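CBS domain-containing protein (Pyrococcus horikoshii, PDB 2YZQ) binds S-adenosylmethionine through its CBS domains and is probably a sensor of adenosyl ligands, though its cellular role is unknown. Local coordinates at residues 109-112 and 113-117; 240-243 and 244-248; 127-131 and 132-136; 119-122 and 123-126. All coordinates share one frame; numbering follows the deposited sequence.

Contact 1: residues 109-112 and 113-117; sequences VGDI and IRRYF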
loop_
_atom_site.group_PDB
_atom_site.type_symbol
_atom_site.label_atom_id
_atom_site.label_comp_id
_atom_site.label_asym_id
_atom_site.label_seq_id
_atom_site.Cartn_x
_atom_site.Cartn_y
_atom_site.Cartn_z
ATOM N N VAL A 109 1.676 -4.783 -4.439
ATOM C CA VAL A 109 0.693 -5.114 -3.422
ATOM C C VAL A 109 -0.672 -4.777 -4.009
ATOM O O VAL A 109 -1.637 -5.518 -3.826
ATOM C CB VAL A 109 0.913 -4.285 -2.139
ATOM C CG1 VAL A 109 -0.260 -4.480 -1.192
ATOM C CG2 VAL A 109 2.204 -4.710 -1.466
ATOM N N GLY A 110 -0.733 -3.659 -4.726
ATOM C CA GLY A 110 -1.975 -3.235 -5.349
ATOM C C GLY A 110 -2.517 -4.297 -6.288
ATOM O O GLY A 110 -3.718 -4.571 -6.300
ATOM N N ASP A 111 -1.631 -4.902 -7.074
ATOM C CA ASP A 111 -2.046 -5.943 -8.008
ATOM C C ASP A 111 -2.665 -7.120 -7.269
ATOM O O ASP A 111 -3.673 -7.676 -7.701
ATOM C CB ASP A 111 -0.860 -6.465 -8.826
ATOM C CG ASP A 111 -0.277 -5.426 -9.757
ATOM O OD1 ASP A 111 -1.046 -4.625 -10.329
ATOM O OD2 ASP A 111 0.960 -5.430 -9.933
ATOM N N ILE A 112 -2.049 -7.510 -6.159
ATOM C CA ILE A 112 -2.555 -8.635 -5.390
ATOM C C ILE A 112 -3.944 -8.323 -4.839
ATOM O O ILE A 112 -4.830 -9.164 -4.875
ATOM C CB ILE A 112 -1.582 -9.002 -4.249
ATOM C CG1 ILE A 112 -0.263 -9.496 -4.857
ATOM C CG2 ILE A 112 -2.200 -10.070 -3.353
ATOM C CD1 ILE A 112 0.787 -9.895 -3.849
ATOM N N ILE A 113 -4.136 -7.103 -4.353
ATOM C CA ILE A 113 -5.432 -6.707 -3.812
ATOM C C ILE A 113 -6.523 -6.667 -4.886
ATOM O O ILE A 113 -7.569 -7.306 -4.751
ATOM C CB ILE A 113 -5.362 -5.305 -3.159
ATOM C CG1 ILE A 113 -4.377 -5.321 -1.989
ATOM C CG2 ILE A 113 -6.755 -4.861 -2.714
ATOM C CD1 ILE A 113 -4.662 -6.370 -0.951
ATOM N N ARG A 114 -6.260 -5.921 -5.952
ATOM C CA ARG A 114 -7.223 -5.739 -7.035
ATOM C C ARG A 114 -7.481 -6.931 -7.955
ATOM O O ARG A 114 -8.628 -7.192 -8.327
ATOM C CB ARG A 114 -6.798 -4.541 -7.890
ATOM C CG ARG A 114 -6.783 -3.216 -7.140
ATOM C CD ARG A 114 -6.069 -2.134 -7.934
ATOM N NE ARG A 114 -4.640 -2.418 -8.062
ATOM C CZ ARG A 114 -3.756 -1.589 -8.608
ATOM N NH1 ARG A 114 -4.150 -0.414 -9.085
ATOM N NH2 ARG A 114 -2.476 -1.929 -8.670
ATOM N N ARG A 115 -6.425 -7.648 -8.321
ATOM C CA ARG A 115 -6.559 -8.776 -9.239
ATOM C C ARG A 115 -6.742 -10.133 -8.586
ATOM O O ARG A 115 -7.211 -11.076 -9.226
ATOM C CB ARG A 115 -5.340 -8.833 -10.159
ATOM C CG ARG A 115 -5.118 -7.575 -10.975
ATOM C CD ARG A 115 -3.758 -7.592 -11.667
ATOM N NE ARG A 115 -3.547 -6.379 -12.455
ATOM C CZ ARG A 115 -2.393 -6.036 -13.018
ATOM N NH1 ARG A 115 -1.325 -6.812 -12.884
ATOM N NH2 ARG A 115 -2.305 -4.911 -13.718
ATOM N N TYR A 116 -6.385 -10.239 -7.311
ATOM C CA TYR A 116 -6.488 -11.513 -6.621
ATOM C C TYR A 116 -7.487 -11.542 -5.466
ATOM O O TYR A 116 -8.553 -12.148 -5.579
ATOM C CB TYR A 116 -5.096 -11.926 -6.136
ATOM C CG TYR A 116 -5.035 -13.287 -5.490
ATOM C CD1 TYR A 116 -5.435 -14.428 -6.181
ATOM C CD2 TYR A 116 -4.549 -13.437 -4.192
ATOM C CE1 TYR A 116 -5.351 -15.688 -5.599
ATOM C CE2 TYR A 116 -4.458 -14.690 -3.603
ATOM C CZ TYR A 116 -4.861 -15.811 -4.310
ATOM O OH TYR A 116 -4.768 -17.057 -3.731
ATOM N N PHE A 117 -7.163 -10.887 -4.355
ATOM C CA PHE A 117 -8.074 -10.908 -3.215
ATOM C C PHE A 117 -9.487 -10.428 -3.539
ATOM O O PHE A 117 -10.464 -10.997 -3.060
ATOM C CB PHE A 117 -7.514 -10.078 -2.049
ATOM C CG PHE A 117 -6.324 -10.704 -1.366
ATOM C CD1 PHE A 117 -6.335 -12.048 -1.005
ATOM C CD2 PHE A 117 -5.204 -9.940 -1.061
ATOM C CE1 PHE A 117 -5.244 -12.621 -0.346
ATOM C CE2 PHE A 117 -4.111 -10.501 -0.403
ATOM C CZ PHE A 117 -4.132 -11.842 -0.046
#

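Contact 2: residues 240-243 and 244-248; sequences VHEV and ALKMA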
loop_
_atom_site.group_PDB
_atom_site.type_symbol
_atom_site.label_atom_id
_atom_site.label_comp_id
_atom_site.label_asym_id
_atom_site.label_seq_id
_atom_site.Cartn_x
_atom_site.Cartn_y
_atom_site.Cartn_z
ATOM N N VAL A 240 -11.570 -10.980 3.988
ATOM C CA VAL A 240 -10.468 -10.486 3.173
ATOM C C VAL A 240 -11.039 -10.057 1.829
ATOM O O VAL A 240 -10.606 -9.069 1.238
ATOM C CB VAL A 240 -9.415 -11.594 2.950
ATOM C CG1 VAL A 240 -8.379 -11.144 1.925
ATOM C CG2 VAL A 240 -8.738 -11.925 4.261
ATOM N N HIS A 241 -12.027 -10.807 1.352
ATOM C CA HIS A 241 -12.672 -10.496 0.087
ATOM C C HIS A 241 -13.322 -9.118 0.119
ATOM O O HIS A 241 -13.039 -8.274 -0.731
ATOM C CB HIS A 241 -13.731 -11.555 -0.230
ATOM C CG HIS A 241 -14.518 -11.272 -1.470
ATOM N ND1 HIS A 241 -13.947 -11.238 -2.724
ATOM C CD2 HIS A 241 -15.836 -11.017 -1.649
ATOM C CE1 HIS A 241 -14.880 -10.977 -3.622
ATOM N NE2 HIS A 241 -16.034 -10.838 -2.996
ATOM N N GLU A 242 -14.178 -8.873 1.108
ATOM C CA GLU A 242 -14.852 -7.583 1.183
ATOM C C GLU A 242 -13.890 -6.419 1.395
ATOM O O GLU A 242 -14.075 -5.349 0.820
ATOM C CB GLU A 242 -15.921 -7.580 2.282
ATOM C CG GLU A 242 -16.623 -6.231 2.399
ATOM C CD GLU A 242 -17.878 -6.268 3.244
ATOM O OE1 GLU A 242 -17.969 -7.109 4.163
ATOM O OE2 GLU A 242 -18.773 -5.433 2.991
ATOM N N VAL A 243 -12.865 -6.613 2.217
ATOM C CA VAL A 243 -11.901 -5.543 2.440
ATOM C C VAL A 243 -11.206 -5.211 1.117
ATOM O O VAL A 243 -11.047 -4.043 0.763
ATOM C CB VAL A 243 -10.847 -5.942 3.497
ATOM C CG1 VAL A 243 -9.751 -4.888 3.560
ATOM C CG2 VAL A 243 -11.515 -6.075 4.865
ATOM N N ALA A 244 -10.798 -6.239 0.381
ATOM C CA ALA A 244 -10.128 -6.012 -0.896
ATOM C C ALA A 244 -11.075 -5.333 -1.881
ATOM O O ALA A 244 -10.663 -4.463 -2.650
ATOM C CB ALA A 244 -9.624 -7.331 -1.465
ATOM N N LEU A 245 -12.342 -5.734 -1.863
ATOM C CA LEU A 245 -13.329 -5.131 -2.750
ATOM C C LEU A 245 -13.420 -3.634 -2.488
ATOM O O LEU A 245 -13.489 -2.837 -3.426
ATOM C CB LEU A 245 -14.703 -5.780 -2.545
ATOM C CG LEU A 245 -15.009 -7.034 -3.369
ATOM C CD1 LEU A 245 -15.329 -6.633 -4.793
ATOM C CD2 LEU A 245 -13.827 -7.982 -3.337
ATOM N N LYS A 246 -13.419 -3.254 -1.213
ATOM C CA LYS A 246 -13.499 -1.847 -0.840
ATOM C C LYS A 246 -12.218 -1.103 -1.216
ATOM O O LYS A 246 -12.265 0.028 -1.700
ATOM C CB LYS A 246 -13.765 -1.708 0.664
ATOM C CG LYS A 246 -15.130 -2.226 1.102
ATOM C CD LYS A 246 -15.336 -2.032 2.601
ATOM C CE LYS A 246 -16.704 -2.520 3.060
ATOM N NZ LYS A 246 -17.819 -1.705 2.492
ATOM N N MET A 247 -11.071 -1.734 -0.990
ATOM C CA MET A 247 -9.798 -1.112 -1.333
ATOM C C MET A 247 -9.741 -0.833 -2.831
ATOM O O MET A 247 -9.284 0.227 -3.256
ATOM C CB MET A 247 -8.630 -2.017 -0.932
ATOM C CG MET A 247 -8.465 -2.167 0.575
ATOM S SD MET A 247 -7.084 -3.245 1.002
ATOM C CE MET A 247 -6.827 -2.781 2.719
ATOM N N ALA A 248 -10.211 -1.790 -3.627
ATOM C CA ALA A 248 -10.214 -1.638 -5.078
ATOM C C ALA A 248 -11.234 -0.596 -5.529
ATOM O O ALA A 248 -10.932 0.272 -6.349
ATOM C CB ALA A 248 -10.514 -2.982 -5.739
HETATM O O HOH W 1 -19.936 -3.132 3.888
HETATM O O HOH W 2 -18.673 -3.815 0.554
#

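Contact 3: residues 127-131 and 132-136; sequences EIEPY and YQRYV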
loop_
_atom_site.group_PDB
_atom_site.type_symbol
_atom_site.label_atom_id
_atom_site.label_comp_id
_atom_site.label_asym_id
_atom_site.label_seq_id
_atom_site.Cartn_x
_atom_site.Cartn_y
_atom_site.Cartn_z
ATOM N N GLU A 127 -12.001 -14.211 7.555
ATOM C CA GLU A 127 -12.119 -12.947 8.280
ATOM C C GLU A 127 -10.732 -12.358 8.489
ATOM O O GLU A 127 -9.735 -13.084 8.518
ATOM C CB GLU A 127 -12.803 -13.151 9.639
ATOM C CG GLU A 127 -14.167 -13.824 9.556
ATOM C CD GLU A 127 -14.987 -13.685 10.830
ATOM O OE1 GLU A 127 -14.390 -13.526 11.917
ATOM O OE2 GLU A 127 -16.233 -13.742 10.743
ATOM N N ILE A 128 -10.669 -11.040 8.641
ATOM C CA ILE A 128 -9.389 -10.367 8.833
ATOM C C ILE A 128 -8.930 -10.305 10.284
ATOM O O ILE A 128 -7.852 -9.791 10.568
ATOM C CB ILE A 128 -9.436 -8.911 8.300
ATOM C CG1 ILE A 128 -10.471 -8.092 9.082
ATOM C CG2 ILE A 128 -9.753 -8.919 6.812
ATOM C CD1 ILE A 128 -10.379 -6.593 8.833
ATOM N N GLU A 129 -9.734 -10.840 11.198
ATOM C CA GLU A 129 -9.405 -10.788 12.619
ATOM C C GLU A 129 -7.949 -11.107 12.978
ATOM O O GLU A 129 -7.322 -10.369 13.734
ATOM C CB GLU A 129 -10.362 -11.698 13.404
ATOM C CG GLU A 129 -10.262 -11.591 14.924
ATOM C CD GLU A 129 -9.075 -12.346 15.492
ATOM O OE1 GLU A 129 -8.835 -13.490 15.051
ATOM O OE2 GLU A 129 -8.390 -11.804 16.387
ATOM N N PRO A 130 -7.376 -12.184 12.414
ATOM C CA PRO A 130 -5.985 -12.511 12.755
ATOM C C PRO A 130 -4.909 -11.631 12.114
ATOM O O PRO A 130 -3.748 -11.669 12.530
ATOM C CB PRO A 130 -5.836 -13.965 12.284
ATOM C CG PRO A 130 -7.257 -14.457 12.071
ATOM C CD PRO A 130 -7.965 -13.234 11.567
ATOM N N TYR A 131 -5.297 -10.823 11.130
ATOM C CA TYR A 131 -4.333 -10.028 10.378
ATOM C C TYR A 131 -4.251 -8.518 10.536
ATOM O O TYR A 131 -3.226 -7.930 10.208
ATOM C CB TYR A 131 -4.524 -10.331 8.890
ATOM C CG TYR A 131 -4.623 -11.806 8.600
ATOM C CD1 TYR A 131 -3.496 -12.621 8.670
ATOM C CD2 TYR A 131 -5.850 -12.399 8.306
ATOM C CE1 TYR A 131 -3.586 -13.994 8.458
ATOM C CE2 TYR A 131 -5.952 -13.773 8.093
ATOM C CZ TYR A 131 -4.814 -14.563 8.173
ATOM O OH TYR A 131 -4.902 -15.924 7.979
ATOM N N TYR A 132 -5.305 -7.874 11.018
ATOM C CA TYR A 132 -5.250 -6.425 11.111
ATOM C C TYR A 132 -4.315 -5.927 12.205
ATOM O O TYR A 132 -4.094 -6.601 13.215
ATOM C CB TYR A 132 -6.668 -5.845 11.278
ATOM C CG TYR A 132 -7.296 -5.996 12.644
ATOM C CD1 TYR A 132 -7.003 -5.096 13.670
ATOM C CD2 TYR A 132 -8.206 -7.018 12.904
ATOM C CE1 TYR A 132 -7.608 -5.209 14.924
ATOM C CE2 TYR A 132 -8.815 -7.143 14.153
ATOM C CZ TYR A 132 -8.511 -6.235 15.156
ATOM O OH TYR A 132 -9.107 -6.354 16.393
ATOM N N GLN A 133 -3.735 -4.755 11.972
ATOM C CA GLN A 133 -2.821 -4.143 12.928
ATOM C C GLN A 133 -3.571 -3.600 14.133
ATOM O O GLN A 133 -4.567 -2.889 13.992
ATOM C CB GLN A 133 -2.052 -2.988 12.285
ATOM C CG GLN A 133 -1.053 -3.393 11.222
ATOM C CD GLN A 133 0.037 -4.287 11.766
ATOM O OE1 GLN A 133 0.612 -4.013 12.819
ATOM N NE2 GLN A 133 0.334 -5.362 11.046
ATOM N N ARG A 134 -3.089 -3.948 15.319
ATOM C CA ARG A 134 -3.691 -3.471 16.555
ATOM C C ARG A 134 -3.056 -2.138 16.931
ATOM O O ARG A 134 -3.561 -1.413 17.790
ATOM C CB ARG A 134 -3.459 -4.474 17.685
ATOM C CG ARG A 134 -4.548 -5.516 17.841
ATOM C CD ARG A 134 -4.643 -6.463 16.653
ATOM N NE ARG A 134 -5.621 -7.510 16.937
ATOM C CZ ARG A 134 -6.034 -8.422 16.064
ATOM N NH1 ARG A 134 -5.557 -8.430 14.826
ATOM N NH2 ARG A 134 -6.929 -9.327 16.438
ATOM N N TYR A 135 -1.940 -1.828 16.286
ATOM C CA TYR A 135 -1.222 -0.591 16.549
ATOM C C TYR A 135 -1.412 0.325 15.357
ATOM O O TYR A 135 -1.085 -0.039 14.224
ATOM C CB TYR A 135 0.258 -0.899 16.770
ATOM C CG TYR A 135 0.482 -1.943 17.844
ATOM C CD1 TYR A 135 0.036 -1.730 19.149
ATOM C CD2 TYR A 135 1.131 -3.142 17.555
ATOM C CE1 TYR A 135 0.231 -2.688 20.143
ATOM C CE2 TYR A 135 1.334 -4.108 18.544
ATOM C CZ TYR A 135 0.881 -3.870 19.834
ATOM O OH TYR A 135 1.092 -4.807 20.825
ATOM N N VAL A 136 -1.937 1.516 15.616
ATOM C CA VAL A 136 -2.205 2.463 14.545
ATOM C C VAL A 136 -1.885 3.908 14.910
ATOM O O VAL A 136 -2.230 4.372 15.999
ATOM C CB VAL A 136 -3.686 2.379 14.131
ATOM C CG1 VAL A 136 -4.569 2.618 15.337
ATOM C CG2 VAL A 136 -3.988 3.385 13.035
#

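Contact 4: residues 119-122 and 123-126; sequences KSEK and YKGV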
loop_
_atom_site.group_PDB
_atom_site.type_symbol
_atom_site.label_atom_id
_atom_site.label_comp_id
_atom_site.label_asym_id
_atom_site.label_seq_id
_atom_site.Cartn_x
_atom_site.Cartn_y
_atom_site.Cartn_z
ATOM N N LYS A 119 -10.988 -10.599 -6.391
ATOM C CA LYS A 119 -11.621 -11.405 -7.436
ATOM C C LYS A 119 -11.755 -12.895 -7.142
ATOM O O LYS A 119 -12.644 -13.561 -7.681
ATOM C CB LYS A 119 -10.861 -11.232 -8.755
ATOM C CG LYS A 119 -10.825 -9.808 -9.282
ATOM C CD LYS A 119 -12.216 -9.306 -9.615
ATOM C CE LYS A 119 -12.179 -7.885 -10.153
ATOM N NZ LYS A 119 -11.373 -7.781 -11.401
ATOM N N SER A 120 -10.880 -13.428 -6.297
ATOM C CA SER A 120 -10.926 -14.849 -5.984
ATOM C C SER A 120 -12.075 -15.206 -5.047
ATOM O O SER A 120 -12.464 -14.411 -4.194
ATOM C CB SER A 120 -9.597 -15.294 -5.370
ATOM O OG SER A 120 -9.584 -16.694 -5.151
ATOM N N GLU A 121 -12.621 -16.405 -5.218
ATOM C CA GLU A 121 -13.722 -16.870 -4.381
ATOM C C GLU A 121 -13.184 -17.408 -3.056
ATOM O O GLU A 121 -13.889 -17.430 -2.048
ATOM C CB GLU A 121 -14.497 -17.983 -5.094
ATOM C CG GLU A 121 -15.257 -17.541 -6.331
ATOM C CD GLU A 121 -16.434 -16.646 -6.000
ATOM O OE1 GLU A 121 -17.293 -17.072 -5.201
ATOM O OE2 GLU A 121 -16.503 -15.523 -6.541
ATOM N N LYS A 122 -11.925 -17.830 -3.076
ATOM C CA LYS A 122 -11.263 -18.405 -1.911
ATOM C C LYS A 122 -11.228 -17.541 -0.654
ATOM O O LYS A 122 -11.247 -18.068 0.459
ATOM C CB LYS A 122 -9.826 -18.796 -2.271
ATOM C CG LYS A 122 -9.705 -19.692 -3.493
ATOM C CD LYS A 122 -8.290 -20.242 -3.640
ATOM C CE LYS A 122 -7.253 -19.130 -3.707
ATOM N NZ LYS A 122 -7.497 -18.207 -4.847
ATOM N N TYR A 123 -11.181 -16.224 -0.820
ATOM C CA TYR A 123 -11.101 -15.339 0.337
ATOM C C TYR A 123 -12.408 -14.767 0.849
ATOM O O TYR A 123 -12.409 -13.917 1.745
ATOM C CB TYR A 123 -10.104 -14.222 0.048
ATOM C CG TYR A 123 -8.761 -14.794 -0.303
ATOM C CD1 TYR A 123 -8.006 -15.469 0.656
ATOM C CD2 TYR A 123 -8.287 -14.756 -1.610
ATOM C CE1 TYR A 123 -6.819 -16.098 0.323
ATOM C CE2 TYR A 123 -7.100 -15.384 -1.955
ATOM C CZ TYR A 123 -6.371 -16.054 -0.984
ATOM O OH TYR A 123 -5.198 -16.691 -1.318
ATOM N N LYS A 124 -13.519 -15.228 0.288
ATOM C CA LYS A 124 -14.822 -14.773 0.747
ATOM C C LYS A 124 -15.054 -15.439 2.095
ATOM O O LYS A 124 -15.884 -14.998 2.891
ATOM C CB LYS A 124 -15.922 -15.185 -0.236
ATOM C CG LYS A 124 -15.899 -14.419 -1.547
ATOM C CD LYS A 124 -17.088 -14.778 -2.422
ATOM C CE LYS A 124 -17.141 -13.899 -3.658
ATOM N NZ LYS A 124 -18.322 -14.215 -4.508
ATOM N N GLY A 125 -14.299 -16.504 2.346
ATOM C CA GLY A 125 -14.428 -17.226 3.597
ATOM C C GLY A 125 -13.225 -17.093 4.512
ATOM O O GLY A 125 -12.714 -18.091 5.023
ATOM N N VAL A 126 -12.770 -15.862 4.723
ATOM C CA VAL A 126 -11.625 -15.605 5.591
ATOM C C VAL A 126 -11.733 -14.231 6.251
ATOM O O VAL A 126 -11.570 -13.204 5.589
ATOM C CB VAL A 126 -10.297 -15.661 4.805
ATOM C CG1 VAL A 126 -9.126 -15.471 5.754
ATOM C CG2 VAL A 126 -10.177 -16.988 4.063
HETATM O O HOH W 3 -19.928 -16.395 -5.563
#

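Contact 1: residues 109-112 and 113-117
R115 reaches back along helix 109-117 and lays its guanidinium over the carboxylate of D111, the two planes 12° apart. D111 OD1 stands over the centre of the group, 3.3 Å from R115 CZ, where no N-H points at it, so the attraction is between charges alone. The same OD1 lies 3.5 Å from R114 NH2, which completes a three-residue salt-bridge network. R114 arrives by another route: its chain bends at chi3 (-67°) and puts NE 2.9 Å from G110 O, above the carbonyl plane, while the backbone N of R114 also donates to that oxygen. Among the apolar side chains, I112 CG2 packs 3.5 Å from F117 CE2. Here the helix widens into a pi-type turn, with F117 N bonded to I112 O at 2.9 Å and Y116 N giving it a weak bond.

Further out, T108 N holds D111 OD2, and I6 O and T8 OG1 hold R115 NH1. I113 and F117 press on helix 240-250, joining this closing helix of the CBS strand-helix-strand-strand-helix order to another CBS range. Two arginines beside one carboxylate would be expected to favour its ionised form and to be partly neutralised by it in turn.

Contact 2: residues 240-243 and 244-248
L245 CD2 sits over one face of the H241 imidazole, 3.4 Å from the ring centroid and 23° off its normal, a CH-pi contact displaced toward the rim. H241 is turned for this by its first torsion, which swings CG opposite the backbone N (chi1 176°) and carries the ring alongside the next turn of helix 240-250. The exact place of CD2 is doubtful, because the model sets it too close to the H241 carbonyl oxygen.

One residue on, E242 and K246 run side by side and point the same way. E242 is extended, whereas K246 is straight until its last torsion (chi4 -66°), where it bends. The direct salt bridge from E242 OE2 to K246 NZ is long, at 3.9 Å. Two waters fill in for it: each donates to OE2 and accepts from NZ, the first lying 2.7 Å from E242 OE2 and 2.9 Å from K246 NZ.

V243 and M247 make the buried pair, with M247 CE 3.7 Å from V243 CG1. M247 also packs on I113 of helix 109-117, on L273 and on L255, while A244 meets I113 and F117. The helix belongs to the CBS range that supplies I232 and Q254 to the S-adenosylmethionine site; the M247 side chain lies about 5 Å from that of Q254.

Beneath these side chains the i to i+4 backbone bonds are regular. With two waters bridging a long direct approach, the E242-K246 attraction is probably softer than that of a close ion pair, and the apolar pair faces the protein interior.

Contact 3: residues 127-131 and 132-136
R134 folds back across E129, its guanidinium plane at 90° to the carboxylate, clasping the backbone turn at residues 128-132, in the loop between helix 109-117 and strand 139-140 of this CBS protein. The bend is at chi2 (66°). It lets both terminal nitrogens of R134 converge on one backbone atom, E129 O, with NH1 at 2.8 Å and NH2 at 2.9 Å. R134 NH2 also meets E129 OE2 at 2.9 Å, a salt bridge whose hydrogen bond is weak because it is strongly bent.

The Y132 ring lies flat against the guanidinium, with R134 NH1 3.4 Å above the ring plane, over its centre. Y132 reaches this place with CG between its backbone N and carbonyl carbon (chi1 75°), which also brings its edge to I128 O. With an alanine here, one face of the R134 guanidinium loses its ring, which would probably leave it held by its edge bonds alone and open a gap against I265, I268 and P236.

The turn itself is closed by I128 O, which accepts from both Y131 N and Y132 N. R134 NH1 has a second acceptor besides E129 O: Y132 O, 2.8 Å from NH1 and close to the guanidinium plane.

Contact 4: residues 119-122 and 123-126
E121 and K124 lie side by side at the surface and bring their charged ends together. E121 folds at chi2 (-69°), which turns its carboxylate toward the ammonium, while K124 is extended all the way from CG to NZ. K124 NZ lies 3.0 Å from E121 OE2, met on its syn side, and makes a weaker bond to E121 OE1. Water 3 closes a small ring here, donating to E121 OE1 at 2.7 Å and accepting from K124 NZ. The backbone turns under the pair, with K124 N bonded to E121 O at 3.2 Å.

K122 takes the opposite kind of shape. Bends at chi3 (-56°) and chi4 (-59°) curl it back until NZ is 2.6 Å from S120 OG, and the same hydroxyl weakly accepts K122 N, consistent with an ST turn. The CB of K122 stands over one face of the Y123 ring, and S120 CB approaches Y123 CD2 obliquely at 4.0 Å. Y123 OH is hydrogen-bonded to Y116 OH, which K122 NZ also contacts weakly. A leucine in place of Y123 has neither ring nor hydroxyl, which would probably leave Y116 OH without this hydroxyl partner and F117 without its edge-to-face neighbour.

This segment leads away from the end of helix 109-117 and is stitched to the beginning of helix 240-250: Y123 and V126 make backbone hydrogen bonds to H241 and V240. The Y123 ring is thus lodged among F117 and Y116 of the first helix, V240 of the second, and the C-terminal residues V276 and L277.

Followed from the N terminus, the four contacts come in series, none nested in or crossing another. Contact 1 winds up helix 109-117, contact 4 turns the chain just beyond it, contact 3 makes the next turn on the way to strand 139-140, and contact 2 comes much later, in helix 240-250. Each closes a short local turn; the longer ties run between them. Contacts 1 and 2 pack helix on helix, F117 CB meeting A244 CB at 3.5 Å. Contact 4 joins both through its tyrosine and backbone bonds, and I128 of contact 3 touches V240 and V243. The connecting segment thus binds the helices of two CBS ranges together.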